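Local structure of putative hydrolase (Chromobacterium violaceum, 3MCW) at residues L15-M20 with L55-H60. The protein is probably a hydrolase of the isochorismatase family, related to nicotinamidases, though its substrate is not established. Residues are numbered along the deposited sequence; the frame is centred on the assembly and turned at random.
With EDO (1,2-ethanediol), chain L.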
ATOM      1  N   LEU A  15      16.656  -5.577  10.203  1.00  5.85           N
ATOM      2  CA  LEU A  15      16.875  -4.849   8.926  1.00  5.81           C
ATOM      3  C   LEU A  15      16.311  -5.644   7.794  1.00  5.62           C
ATOM      4  O   LEU A  15      16.689  -6.808   7.590  1.00  6.43           O
ATOM      5  CB  LEU A  15      18.380  -4.639   8.716  1.00  6.43           C
ATOM      6  CG  LEU A  15      18.748  -3.832   7.472  1.00  6.63           C
ATOM      7  CD1 LEU A  15      18.262  -2.379   7.545  1.00  8.20           C
ATOM      8  CD2 LEU A  15      20.276  -3.865   7.294  1.00  7.60           C
ATOM      9  N   LEU A  16      15.372  -5.040   7.067  1.00  5.29           N
ATOM     10  CA  LEU A  16      14.673  -5.638   5.954  1.00  5.60           C
ATOM     11  C   LEU A  16      15.014  -4.868   4.686  1.00  5.41           C
ATOM     12  O   LEU A  16      14.578  -3.718   4.531  1.00  6.38           O
ATOM     13  CB  LEU A  16      13.153  -5.592   6.219  1.00  6.14           C
ATOM     14  CG  LEU A  16      12.284  -6.396   5.265  1.00  6.45           C
ATOM     15  CD1 LEU A  16      12.481  -7.882   5.479  1.00  7.04           C
ATOM     16  CD2 LEU A  16      10.807  -6.021   5.478  1.00  8.52           C
ATOM     17  N   LEU A  17      15.854  -5.451   3.839  1.00  5.47           N
ATOM     18  CA  LEU A  17      16.341  -4.810   2.597  1.00  5.84           C
ATOM     19  C   LEU A  17      15.555  -5.338   1.415  1.00  6.16           C
ATOM     20  O   LEU A  17      15.605  -6.529   1.143  1.00  7.74           O
ATOM     21  CB  LEU A  17      17.834  -5.069   2.414  1.00  6.70           C
ATOM     22  CG  LEU A  17      18.753  -4.423   3.434  1.00  7.59           C
ATOM     23  CD1 LEU A  17      20.224  -4.803   3.148  1.00 10.36           C
ATOM     24  CD2 LEU A  17      18.566  -2.928   3.485  1.00 10.31           C
ATOM     25  N   ILE A  18      14.872  -4.451   0.704  1.00  5.45           N
ATOM     26  CA  ILE A  18      13.908  -4.849  -0.317  0.70  5.99           C
ATOM     27  C   ILE A  18      14.411  -4.652  -1.740  1.00  5.47           C
ATOM     28  O   ILE A  18      14.614  -3.524  -2.200  1.00  6.16           O
ATOM     29  CB  ILE A  18      12.571  -4.146  -0.058  0.70  6.54           C
ATOM     30  CG1 ILE A  18      12.008  -4.581   1.305  0.70  6.70           C
ATOM     31  CG2 ILE A  18      11.606  -4.363  -1.266  0.70  7.32           C
ATOM     32  CD1 ILE A  18      10.779  -3.768   1.703  0.70  7.58           C
ATOM     33  N   ASP A  19      14.586  -5.768  -2.420  1.00  6.05           N
ATOM     34  CA  ASP A  19      14.683  -5.825  -3.864  1.00  6.54           C
ATOM     35  C   ASP A  19      15.843  -5.022  -4.477  1.00  6.41           C
ATOM     36  O   ASP A  19      15.739  -4.516  -5.587  1.00  7.20           O
ATOM     37  CB  ASP A  19      13.361  -5.412  -4.540  1.00  7.11           C
ATOM     38  CG  ASP A  19      12.197  -6.306  -4.222  1.00  7.23           C
ATOM     39  OD1 ASP A  19      12.344  -7.336  -3.561  1.00  8.34           O
ATOM     40  OD2 ASP A  19      11.054  -5.925  -4.633  1.00  8.57           O
HETATM   41  N   MSE A  20      16.959  -4.975  -3.771  1.00  7.09           N
HETATM   42  CA  MSE A  20      18.136  -4.210  -4.205  0.70  7.38           C
HETATM   43  C   MSE A  20      18.955  -5.052  -5.177  1.00  7.13           C
HETATM   44  O   MSE A  20      20.049  -5.499  -4.870  1.00  8.33           O
HETATM   45  CB  MSE A  20      18.938  -3.738  -3.006  0.70  8.14           C
HETATM   46  CG  MSE A  20      18.219  -2.639  -2.263  0.70  8.65           C
HETATM   47 SE   MSE A  20      18.153  -0.955  -3.240  0.53  7.89          SE
HETATM   48  CE  MSE A  20      20.014  -0.539  -2.587  0.70 11.66           C
ATOM     49  N   LEU A  55      18.569  -9.744  10.361  1.00  6.94           N
ATOM     50  CA  LEU A  55      18.465  -9.132   9.055  1.00  6.85           C
ATOM     51  C   LEU A  55      17.885 -10.110   8.065  1.00  6.40           C
ATOM     52  O   LEU A  55      18.110 -11.325   8.142  1.00  7.63           O
ATOM     53  CB  LEU A  55      19.731  -8.431   8.600  1.00 10.52           C
ATOM     54  CG  LEU A  55      20.844  -9.350   8.269  1.00 10.57           C
ATOM     55  CD1 LEU A  55      20.781  -9.565   6.847  1.00 12.94           C
ATOM     56  CD2 LEU A  55      22.190  -8.698   8.632  1.00 13.26           C
ATOM     57  N   ILE A  56      17.088  -9.589   7.145  1.00  5.85           N
ATOM     58  CA  ILE A  56      16.479 -10.387   6.064  1.00  5.81           C
ATOM     59  C   ILE A  56      16.612  -9.589   4.765  1.00  5.32           C
ATOM     60  O   ILE A  56      16.211  -8.410   4.699  1.00  6.67           O
ATOM     61  CB  ILE A  56      14.992 -10.700   6.340  1.00  6.48           C
ATOM     62  CG1 ILE A  56      14.844 -11.574   7.594  1.00  6.76           C
ATOM     63  CG2 ILE A  56      14.332 -11.328   5.134  1.00  7.85           C
ATOM     64  CD1 ILE A  56      13.394 -11.762   8.028  1.00  8.89           C
ATOM     65  N   HIS A  57      17.121 -10.244   3.732  1.00  5.06           N
ATOM     66  CA  HIS A  57      17.115  -9.725   2.370  1.00  5.36           C
ATOM     67  C   HIS A  57      15.856 -10.223   1.673  1.00  5.14           C
ATOM     68  O   HIS A  57      15.591 -11.417   1.657  1.00  6.72           O
ATOM     69  CB  HIS A  57      18.328 -10.223   1.605  1.00  5.69           C
ATOM     70  CG  HIS A  57      19.642  -9.961   2.220  1.00  5.87           C
ATOM     71  ND1 HIS A  57      20.342  -8.799   1.970  1.00  7.02           N
ATOM     72  CD2 HIS A  57      20.379 -10.711   3.075  1.00  6.60           C
ATOM     73  CE1 HIS A  57      21.479  -8.882   2.643  1.00  6.70           C
ATOM     74  NE2 HIS A  57      21.528 -10.022   3.334  1.00  6.71           N
ATOM     75  N   ILE A  58      15.083  -9.312   1.071  1.00  5.40           N
ATOM     76  CA  ILE A  58      13.967  -9.655   0.232  1.00  5.51           C
ATOM     77  C   ILE A  58      14.401  -9.532  -1.217  1.00  5.76           C
ATOM     78  O   ILE A  58      14.977  -8.514  -1.629  1.00  6.46           O
ATOM     79  CB  ILE A  58      12.754  -8.729   0.518  1.00  6.13           C
ATOM     80  CG1 ILE A  58      12.291  -8.827   1.966  1.00  6.18           C
ATOM     81  CG2 ILE A  58      11.612  -9.011  -0.482  1.00  7.71           C
ATOM     82  CD1 ILE A  58      11.884 -10.219   2.444  1.00  6.88           C
ATOM     83  N   ARG A  59      14.118 -10.564  -1.992  1.00  6.13           N
ATOM     84  CA  ARG A  59      14.478 -10.669  -3.379  1.00  6.25           C
ATOM     85  C   ARG A  59      13.215 -10.790  -4.228  1.00  6.33           C
ATOM     86  O   ARG A  59      12.325 -11.561  -3.870  1.00  7.49           O
ATOM     87  CB  ARG A  59      15.321 -11.970  -3.616  1.00  7.88           C
ATOM     88  CG  ARG A  59      16.070 -12.016  -4.899  1.00  8.40           C
ATOM     89  CD  ARG A  59      16.795 -13.324  -5.054  1.00  9.11           C
ATOM     90  NE  ARG A  59      15.903 -14.435  -5.282  1.00  8.69           N
ATOM     91  CZ  ARG A  59      16.251 -15.716  -5.191  1.00  8.52           C
ATOM     92  NH1 ARG A  59      17.460 -16.047  -4.749  1.00  9.56           N
ATOM     93  NH2 ARG A  59      15.372 -16.652  -5.476  1.00  9.09           N
ATOM     94  N   HIS A  60      13.151 -10.104  -5.356  1.00  6.29           N
ATOM     95  CA  HIS A  60      12.017 -10.220  -6.248  1.00  6.64           C
ATOM     96  C   HIS A  60      12.337 -11.178  -7.386  1.00  7.02           C
ATOM     97  O   HIS A  60      13.375 -11.059  -8.045  1.00  7.90           O
ATOM     98  CB  HIS A  60      11.628  -8.848  -6.826  1.00  8.14           C
ATOM     99  CG  HIS A  60      10.299  -8.885  -7.473  1.00  8.64           C
ATOM    100  ND1 HIS A  60       9.130  -8.910  -6.740  1.00  8.98           N
ATOM    101  CD2 HIS A  60       9.957  -8.981  -8.772  1.00 11.41           C
ATOM    102  CE1 HIS A  60       8.124  -8.989  -7.586  1.00  9.65           C
ATOM    103  NE2 HIS A  60       8.600  -9.034  -8.820  1.00 11.32           N
TER
HETATM  104  C1  EDO L 207      16.947 -13.351  10.733  0.50 14.85           C
HETATM  105  O1  EDO L 207      16.992 -13.369   9.330  0.50 14.73           O
HETATM  106  C2  EDO L 207      18.349 -13.652  11.205  0.50 15.09           C
HETATM  107  O2  EDO L 207      19.186 -12.502  10.996  0.50 14.55           O
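With CG of Leu16 anti to the backbone N (chi1 -170°) and CG1 of Ile58 anti to the carbonyl carbon, the two side chains meet obliquely on one face of the sheet, Leu16 CD1 lying 3.6 Å from Ile58 CG1. The same methyl also rests against CB and CG2 of Ile56. The frame is a beta-alpha-beta crossover: helix 37-51 links strands 14-18 and 55-60, neighbours that run nearly parallel in the central sheet of the isochorismatase fold. Register is fixed by alternating backbone bonds, Ile56 N to Leu15 O (2.8 Å), Leu17 N to Ile56 O and Ile58 N to Leu17 O (2.8 Å), all nearly straight. On the other face Leu17 and His57 run side by side, Leu17 CD1 lying 4.2 Å from His57 ND1, while NE2 of His57 is hydrogen-bonded to Glu88; Trp48 of the crossover helix packs on Leu15 and Leu55. Where strand 14-18 ends, Asp19 N still reaches Ile58 O (2.9 Å), with the donor tilted 35° from the carbonyl plane. The carboxylate then turns over His60 CB, its plane 62° from that of the imidazole. Lys93 joins the two residues, as a salt-bridge partner of Asp19 and a hydrogen-bond partner of His60. Asp19 OD2 itself stands 4.1 Å from His60 ND1.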